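Local coordinates for putative hydrogenase expression/formation protein hupG (Rhodopseudomonas palustris, PDB 2QSI), which is of unknown function but, as a thioredoxin-like member of the HupG/HyaE family, probably takes part in the expression or maturation of hydrogenase, at residues P17-I29 with A70-R84. Numbering follows the deposited sequence.
Sequences PTLVDEATVDDFI and AAEVAAEAERGLMAR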
ATOM      1  N   PRO A  17       3.808 -12.886 -14.402  1.00 27.05           N
ATOM      2  CA  PRO A  17       4.377 -14.101 -13.835  1.00 26.28           C
ATOM      3  C   PRO A  17       5.873 -13.908 -13.718  1.00 26.44           C
ATOM      4  O   PRO A  17       6.637 -14.399 -14.544  1.00 28.43           O
ATOM      5  CB  PRO A  17       4.056 -15.146 -14.909  1.00 26.47           C
ATOM      6  CG  PRO A  17       3.926 -14.300 -16.219  1.00 26.42           C
ATOM      7  CD  PRO A  17       4.012 -12.844 -15.857  1.00 24.18           C
ATOM      8  N   THR A  18       6.289 -13.095 -12.771  1.00 26.18           N
ATOM      9  CA  THR A  18       7.679 -13.003 -12.461  1.00 25.46           C
ATOM     10  C   THR A  18       7.862 -13.893 -11.283  1.00 24.04           C
ATOM     11  O   THR A  18       6.879 -14.448 -10.749  1.00 23.44           O
ATOM     12  CB  THR A  18       8.128 -11.573 -12.034  1.00 26.34           C
ATOM     13  OG1 THR A  18       7.155 -10.605 -12.431  1.00 28.02           O
ATOM     14  CG2 THR A  18       9.481 -11.278 -12.663  1.00 27.62           C
ATOM     15  N   LEU A  19       9.122 -14.019 -10.889  1.00 22.20           N
ATOM     16  CA  LEU A  19       9.478 -14.616  -9.648  1.00 21.75           C
ATOM     17  C   LEU A  19      10.061 -13.509  -8.775  1.00 21.67           C
ATOM     18  O   LEU A  19      10.990 -12.770  -9.211  1.00 21.31           O
ATOM     19  CB  LEU A  19      10.486 -15.736  -9.906  1.00 22.81           C
ATOM     20  CG  LEU A  19      10.865 -16.692  -8.801  1.00 20.59           C
ATOM     21  CD1 LEU A  19       9.634 -17.431  -8.258  1.00 18.67           C
ATOM     22  CD2 LEU A  19      11.923 -17.632  -9.376  1.00 22.88           C
ATOM     23  N   VAL A  20       9.490 -13.332  -7.581  1.00 19.98           N
ATOM     24  CA  VAL A  20       9.978 -12.334  -6.641  1.00 20.42           C
ATOM     25  C   VAL A  20      10.464 -12.917  -5.309  1.00 20.75           C
ATOM     26  O   VAL A  20      10.017 -13.974  -4.866  1.00 19.75           O
ATOM     27  CB  VAL A  20       8.906 -11.250  -6.308  1.00 20.32           C
ATOM     28  CG1 VAL A  20       8.548 -10.427  -7.559  1.00 19.96           C
ATOM     29  CG2 VAL A  20       7.680 -11.858  -5.614  1.00 16.65           C
ATOM     30  N   ASP A  21      11.364 -12.184  -4.674  1.00 22.19           N
ATOM     31  CA  ASP A  21      11.853 -12.527  -3.346  1.00 23.86           C
ATOM     32  C   ASP A  21      11.741 -11.344  -2.406  1.00 24.55           C
ATOM     33  O   ASP A  21      11.217 -10.295  -2.778  1.00 23.65           O
ATOM     34  CB  ASP A  21      13.296 -13.088  -3.415  1.00 24.34           C
ATOM     35  CG  ASP A  21      14.324 -12.072  -3.881  1.00 25.39           C
ATOM     36  OD1 ASP A  21      14.151 -10.842  -3.731  1.00 28.92           O
ATOM     37  OD2 ASP A  21      15.364 -12.514  -4.403  1.00 29.92           O
ATOM     38  N   GLU A  22      12.216 -11.513  -1.175  1.00 25.48           N
ATOM     39  CA  GLU A  22      12.148 -10.421  -0.186  1.00 26.11           C
ATOM     40  C   GLU A  22      12.958  -9.196  -0.641  1.00 26.31           C
ATOM     41  O   GLU A  22      12.656  -8.082  -0.244  1.00 28.51           O
ATOM     42  CB  GLU A  22      12.550 -10.905   1.227  1.00 25.77           C
ATOM     43  CG  GLU A  22      11.427 -11.648   1.964  1.00 26.78           C
ATOM     44  CD  GLU A  22      11.897 -12.445   3.178  1.00 28.33           C
ATOM     45  OE1 GLU A  22      12.729 -13.360   3.014  1.00 29.62           O
ATOM     46  OE2 GLU A  22      11.429 -12.159   4.303  1.00 31.63           O
ATOM     47  N   ALA A  23      13.952  -9.393  -1.508  1.00 26.41           N
ATOM     48  CA  ALA A  23      14.761  -8.277  -2.032  1.00 25.61           C
ATOM     49  C   ALA A  23      14.089  -7.502  -3.165  1.00 25.37           C
ATOM     50  O   ALA A  23      14.324  -6.294  -3.306  1.00 25.96           O
ATOM     51  CB  ALA A  23      16.126  -8.789  -2.500  1.00 25.56           C
ATOM     52  N   THR A  24      13.273  -8.183  -3.969  1.00 23.92           N
ATOM     53  CA  THR A  24      12.678  -7.585  -5.176  1.00 22.98           C
ATOM     54  C   THR A  24      11.166  -7.340  -5.132  1.00 22.44           C
ATOM     55  O   THR A  24      10.645  -6.628  -5.993  1.00 21.66           O
ATOM     56  CB  THR A  24      12.969  -8.429  -6.439  1.00 22.97           C
ATOM     57  OG1 THR A  24      12.259  -9.681  -6.382  1.00 21.14           O
ATOM     58  CG2 THR A  24      14.452  -8.680  -6.579  1.00 22.61           C
ATOM     59  N   VAL A  25      10.458  -7.901  -4.153  1.00 21.93           N
ATOM     60  CA  VAL A  25       8.990  -7.737  -4.111  1.00 22.28           C
ATOM     61  C   VAL A  25       8.517  -6.286  -3.848  1.00 22.19           C
ATOM     62  O   VAL A  25       7.547  -5.834  -4.469  1.00 21.02           O
ATOM     63  CB  VAL A  25       8.316  -8.716  -3.093  1.00 22.29           C
ATOM     64  CG1 VAL A  25       8.714  -8.360  -1.653  1.00 23.03           C
ATOM     65  CG2 VAL A  25       6.794  -8.725  -3.259  1.00 20.45           C
ATOM     66  N   ASP A  26       9.191  -5.552  -2.953  1.00 22.72           N
ATOM     67  CA  ASP A  26       8.705  -4.191  -2.597  1.00 23.30           C
ATOM     68  C   ASP A  26       8.524  -3.332  -3.825  1.00 23.36           C
ATOM     69  O   ASP A  26       7.446  -2.758  -4.042  1.00 23.52           O
ATOM     70  CB  ASP A  26       9.640  -3.461  -1.628  1.00 24.03           C
ATOM     71  CG  ASP A  26       9.649  -4.073  -0.252  1.00 24.88           C
ATOM     72  OD1 ASP A  26       8.715  -4.794   0.134  1.00 28.32           O
ATOM     73  OD2 ASP A  26      10.621  -3.868   0.452  1.00 27.76           O
ATOM     74  N   ASP A  27       9.583  -3.215  -4.622  1.00 23.06           N
ATOM     75  CA  ASP A  27       9.522  -2.389  -5.820  1.00 23.43           C
ATOM     76  C   ASP A  27       8.557  -2.993  -6.858  1.00 24.04           C
ATOM     77  O   ASP A  27       7.859  -2.245  -7.561  1.00 25.00           O
ATOM     78  CB  ASP A  27      10.918  -2.144  -6.438  1.00 24.01           C
ATOM     79  CG  ASP A  27      11.897  -1.440  -5.484  1.00 24.55           C
ATOM     80  OD1 ASP A  27      11.497  -0.700  -4.556  1.00 26.08           O
ATOM     81  OD2 ASP A  27      13.111  -1.616  -5.689  1.00 24.90           O
ATOM     82  N   PHE A  28       8.473  -4.326  -6.945  1.00 23.16           N
ATOM     83  CA  PHE A  28       7.518  -4.948  -7.875  1.00 22.60           C
ATOM     84  C   PHE A  28       6.097  -4.433  -7.623  1.00 21.92           C
ATOM     85  O   PHE A  28       5.390  -4.048  -8.539  1.00 22.33           O
ATOM     86  CB  PHE A  28       7.533  -6.488  -7.766  1.00 22.57           C
ATOM     87  CG  PHE A  28       6.620  -7.138  -8.731  1.00 23.06           C
ATOM     88  CD1 PHE A  28       6.950  -7.199 -10.068  1.00 23.67           C
ATOM     89  CD2 PHE A  28       5.391  -7.639  -8.325  1.00 22.23           C
ATOM     90  CE1 PHE A  28       6.070  -7.763 -10.994  1.00 24.41           C
ATOM     91  CE2 PHE A  28       4.499  -8.196  -9.264  1.00 22.36           C
ATOM     92  CZ  PHE A  28       4.841  -8.241 -10.581  1.00 22.79           C
ATOM     93  N   ILE A  29       5.694  -4.443  -6.365  1.00 20.84           N
ATOM     94  CA  ILE A  29       4.352  -4.084  -5.991  1.00 21.39           C
ATOM     95  C   ILE A  29       4.163  -2.613  -6.152  1.00 21.47           C
ATOM     96  O   ILE A  29       3.198  -2.161  -6.771  1.00 21.59           O
ATOM     97  CB  ILE A  29       4.034  -4.462  -4.520  1.00 21.73           C
ATOM     98  CG1 ILE A  29       4.117  -5.955  -4.352  1.00 20.87           C
ATOM     99  CG2 ILE A  29       2.621  -3.971  -4.131  1.00 19.83           C
ATOM    100  CD1 ILE A  29       3.801  -6.454  -2.957  1.00 21.38           C
ATOM    101  N   ALA A  70       0.736 -10.597 -11.920  1.00 11.56           N
ATOM    102  CA  ALA A  70       1.072 -11.721 -11.041  1.00 11.55           C
ATOM    103  C   ALA A  70       2.565 -11.833 -10.825  1.00 11.19           C
ATOM    104  O   ALA A  70       3.374 -11.471 -11.684  1.00 11.43           O
ATOM    105  CB  ALA A  70       0.521 -13.064 -11.611  1.00 12.89           C
ATOM    106  N   ALA A  71       2.925 -12.349  -9.676  1.00 10.89           N
ATOM    107  CA  ALA A  71       4.280 -12.777  -9.378  1.00 11.73           C
ATOM    108  C   ALA A  71       4.226 -13.984  -8.441  1.00 11.88           C
ATOM    109  O   ALA A  71       3.410 -14.045  -7.522  1.00 11.43           O
ATOM    110  CB  ALA A  71       5.091 -11.678  -8.712  1.00 13.31           C
ATOM    111  N   GLU A  72       5.149 -14.911  -8.668  1.00 11.59           N
ATOM    112  CA  GLU A  72       5.338 -16.080  -7.808  1.00 12.20           C
ATOM    113  C   GLU A  72       6.375 -15.717  -6.760  1.00 10.86           C
ATOM    114  O   GLU A  72       7.360 -15.047  -7.064  1.00 12.81           O
ATOM    115  CB  GLU A  72       5.811 -17.287  -8.614  1.00 11.64           C
ATOM    116  CG  GLU A  72       6.021 -18.523  -7.751  1.00 11.75           C
ATOM    117  CD  GLU A  72       6.249 -19.790  -8.520  1.00 12.61           C
ATOM    118  OE1 GLU A  72       5.768 -19.911  -9.682  1.00 14.78           O
ATOM    119  OE2 GLU A  72       6.881 -20.704  -7.937  1.00 13.79           O
ATOM    120  N   VAL A  73       6.124 -16.140  -5.532  1.00 11.27           N
ATOM    121  CA  VAL A  73       7.021 -15.925  -4.415  1.00 12.56           C
ATOM    122  C   VAL A  73       8.122 -16.990  -4.409  1.00 12.80           C
ATOM    123  O   VAL A  73       7.843 -18.199  -4.423  1.00 13.25           O
ATOM    124  CB  VAL A  73       6.227 -15.903  -3.079  1.00 12.54           C
ATOM    125  CG1 VAL A  73       7.134 -15.705  -1.885  1.00 13.40           C
ATOM    126  CG2 VAL A  73       5.174 -14.754  -3.116  1.00 11.81           C
ATOM    127  N   ALA A  74       9.368 -16.530  -4.411  1.00 13.78           N
ATOM    128  CA  ALA A  74      10.549 -17.422  -4.272  1.00 14.10           C
ATOM    129  C   ALA A  74      10.445 -18.279  -2.978  1.00 14.83           C
ATOM    130  O   ALA A  74       9.908 -17.848  -1.942  1.00 13.69           O
ATOM    131  CB  ALA A  74      11.870 -16.582  -4.322  1.00 14.26           C
ATOM    132  N   ALA A  75      10.919 -19.514  -3.050  1.00 15.49           N
ATOM    133  CA  ALA A  75      10.725 -20.464  -1.940  1.00 16.38           C
ATOM    134  C   ALA A  75      11.290 -19.935  -0.606  1.00 16.91           C
ATOM    135  O   ALA A  75      10.663 -20.037   0.445  1.00 16.28           O
ATOM    136  CB  ALA A  75      11.378 -21.799  -2.286  1.00 16.40           C
ATOM    137  N   GLU A  76      12.468 -19.344  -0.660  1.00 17.92           N
ATOM    138  CA  GLU A  76      13.122 -18.835   0.561  1.00 19.03           C
ATOM    139  C   GLU A  76      12.396 -17.610   1.136  1.00 19.46           C
ATOM    140  O   GLU A  76      12.528 -17.318   2.337  1.00 18.37           O
ATOM    141  CB  GLU A  76      14.620 -18.541   0.348  1.00 20.24           C
ATOM    142  CG  GLU A  76      15.031 -18.082  -1.034  1.00 25.19           C
ATOM    143  CD  GLU A  76      15.023 -19.241  -2.050  1.00 28.44           C
ATOM    144  OE1 GLU A  76      14.107 -19.261  -2.887  1.00 29.35           O
ATOM    145  OE2 GLU A  76      15.896 -20.153  -1.985  1.00 32.91           O
ATOM    146  N   ALA A  77      11.602 -16.931   0.288  1.00 19.48           N
ATOM    147  CA  ALA A  77      10.818 -15.743   0.668  1.00 20.16           C
ATOM    148  C   ALA A  77       9.457 -16.062   1.288  1.00 20.95           C
ATOM    149  O   ALA A  77       8.787 -15.168   1.848  1.00 20.33           O
ATOM    150  CB  ALA A  77      10.614 -14.865  -0.545  1.00 19.78           C
ATOM    151  N   GLU A  78       9.042 -17.321   1.179  1.00 20.47           N
ATOM    152  CA  GLU A  78       7.714 -17.724   1.606  1.00 20.99           C
ATOM    153  C   GLU A  78       7.401 -17.354   3.053  1.00 21.11           C
ATOM    154  O   GLU A  78       6.387 -16.741   3.312  1.00 20.86           O
ATOM    155  CB  GLU A  78       7.485 -19.211   1.378  1.00 20.67           C
ATOM    156  CG  GLU A  78       7.405 -19.549  -0.092  1.00 20.68           C
ATOM    157  CD  GLU A  78       7.427 -21.017  -0.389  1.00 21.09           C
ATOM    158  OE1 GLU A  78       7.632 -21.847   0.540  1.00 22.04           O
ATOM    159  OE2 GLU A  78       7.264 -21.345  -1.573  1.00 17.62           O
ATOM    160  N   ARG A  79       8.260 -17.727   3.992  1.00 22.47           N
ATOM    161  CA  ARG A  79       7.924 -17.545   5.395  1.00 22.69           C
ATOM    162  C   ARG A  79       7.683 -16.072   5.715  1.00 21.53           C
ATOM    163  O   ARG A  79       6.658 -15.705   6.308  1.00 21.54           O
ATOM    164  CB  ARG A  79       9.023 -18.121   6.284  1.00 22.92           C
ATOM    165  CG  ARG A  79       8.626 -18.176   7.764  1.00 24.15           C
ATOM    166  CD  ARG A  79       9.203 -19.410   8.464  1.00 27.64           C
ATOM    167  NE  ARG A  79       8.707 -20.656   7.841  1.00 33.30           N
ATOM    168  CZ  ARG A  79       9.341 -21.397   6.925  1.00 35.49           C
ATOM    169  NH1 ARG A  79      10.548 -21.060   6.461  1.00 38.29           N
ATOM    170  NH2 ARG A  79       8.763 -22.505   6.463  1.00 35.72           N
ATOM    171  N   GLY A  80       8.621 -15.231   5.314  1.00 20.99           N
ATOM    172  CA  GLY A  80       8.524 -13.804   5.583  1.00 20.43           C
ATOM    173  C   GLY A  80       7.383 -13.114   4.839  1.00 19.81           C
ATOM    174  O   GLY A  80       6.735 -12.230   5.380  1.00 18.99           O
ATOM    175  N   LEU A  81       7.118 -13.518   3.603  1.00 19.06           N
ATOM    176  CA  LEU A  81       6.062 -12.841   2.858  1.00 19.22           C
ATOM    177  C   LEU A  81       4.661 -13.307   3.280  1.00 18.69           C
ATOM    178  O   LEU A  81       3.675 -12.525   3.233  1.00 19.02           O
ATOM    179  CB  LEU A  81       6.319 -12.925   1.340  1.00 19.18           C
ATOM    180  CG  LEU A  81       7.524 -12.111   0.814  1.00 20.09           C
ATOM    181  CD1 LEU A  81       7.526 -12.075  -0.735  1.00 16.20           C
ATOM    182  CD2 LEU A  81       7.684 -10.657   1.435  1.00 18.48           C
HETATM  183  N   MSE A  82       4.557 -14.558   3.719  1.00 17.71           N
HETATM  184  CA  MSE A  82       3.297 -15.074   4.205  1.00 19.24           C
HETATM  185  C   MSE A  82       2.900 -14.282   5.460  1.00 17.78           C
HETATM  186  O   MSE A  82       1.766 -13.888   5.615  1.00 16.89           O
HETATM  187  CB  MSE A  82       3.398 -16.565   4.532  1.00 18.99           C
HETATM  188  CG  MSE A  82       3.477 -17.447   3.327  1.00 21.26           C
HETATM  189 SE   MSE A  82       3.831 -19.270   3.837  0.80 24.67          SE
HETATM  190  CE  MSE A  82       2.063 -19.765   4.498  1.00 22.36           C
ATOM    191  N   ALA A  83       3.881 -14.067   6.326  1.00 18.73           N
ATOM    192  CA  ALA A  83       3.735 -13.272   7.550  1.00 18.50           C
ATOM    193  C   ALA A  83       3.354 -11.847   7.225  1.00 18.57           C
ATOM    194  O   ALA A  83       2.421 -11.293   7.786  1.00 19.21           O
ATOM    195  CB  ALA A  83       5.041 -13.320   8.351  1.00 18.88           C
ATOM    196  N   ARG A  84       4.059 -11.246   6.284  1.00 18.50           N
ATOM    197  CA  ARG A  84       3.787  -9.861   5.938  1.00 17.01           C
ATOM    198  C   ARG A  84       2.407  -9.667   5.343  1.00 17.52           C
ATOM    199  O   ARG A  84       1.720  -8.708   5.666  1.00 17.39           O
ATOM    200  CB  ARG A  84       4.807  -9.391   4.939  1.00 17.17           C
ATOM    201  CG  ARG A  84       4.530  -8.029   4.367  1.00 17.85           C
ATOM    202  CD  ARG A  84       5.657  -7.652   3.520  1.00 18.19           C
ATOM    203  NE  ARG A  84       5.306  -6.574   2.624  1.00 19.44           N
ATOM    204  CZ  ARG A  84       6.159  -6.068   1.746  1.00 20.04           C
ATOM    205  NH1 ARG A  84       7.399  -6.546   1.671  1.00 21.14           N
ATOM    206  NH2 ARG A  84       5.774  -5.122   0.925  1.00 19.76           N
TER
HETATM  207  O   HOH W   1       4.553  -9.990 -13.638  1.00 40.84           O
HETATM  208  O   HOH W   2       5.919  -2.925  -1.377  1.00 29.92           O
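Val20 and Glu72 join strands 18-20 and 70-73 in parallel pairing, the short axes 4.5 Å apart at closest approach. Glu72 N donates to Thr18 O, Val20 N to Glu72 O and Ala74 N to Val20 O, so the ladder runs one residue past the end of strand 70-73. A water spans Thr18 OG1 and Ala70 O.

On one face, Leu19 and Glu72 run side by side; Leu19 CD1 lies 3.8 Å from Glu72 CG. The carboxylate carries on to a salt bridge with Arg41. On the other face, Ala71 CB touches both Val20 CG1, at 3.9 Å, and Phe28 CE2, at 3.6 Å. Phe28 reaches it with CG anti to its backbone N (chi1 -178°), and the ring meets the methyl obliquely.

Beyond the strands, Val25 CG1 and Leu81 CD2 meet tip to tip at 4.0 Å. Glu22 and Leu81 lie alongside, running in opposite senses, with Glu22 CG 3.9 Å from Leu81 CD2. Farther along, the extended Arg84 crosses to Asp26 in a salt bridge. Arg84 NH1 donates to Asp26 OD1 at 2.7 Å, close to the guanidinium plane, while the NH2 bond to the same oxygen is weak. The Asp26 carboxylate and Arg84 guanidinium planes are 48° apart. Arg84 NH2 also pairs with Glu99 of the second subunit.

Asp21 OD1 accepts from Thr24 N, an Asx motif leading into helix 25-29. Strand 18-20 lies at the sheet edge within this chain, beside 68-73, then 35-40 and the antiparallel 92-106. This pairing of first and third strands is consistent with the N-terminal motif of a thioredoxin-like fold; helix 78-85 leads on to strand 92-106.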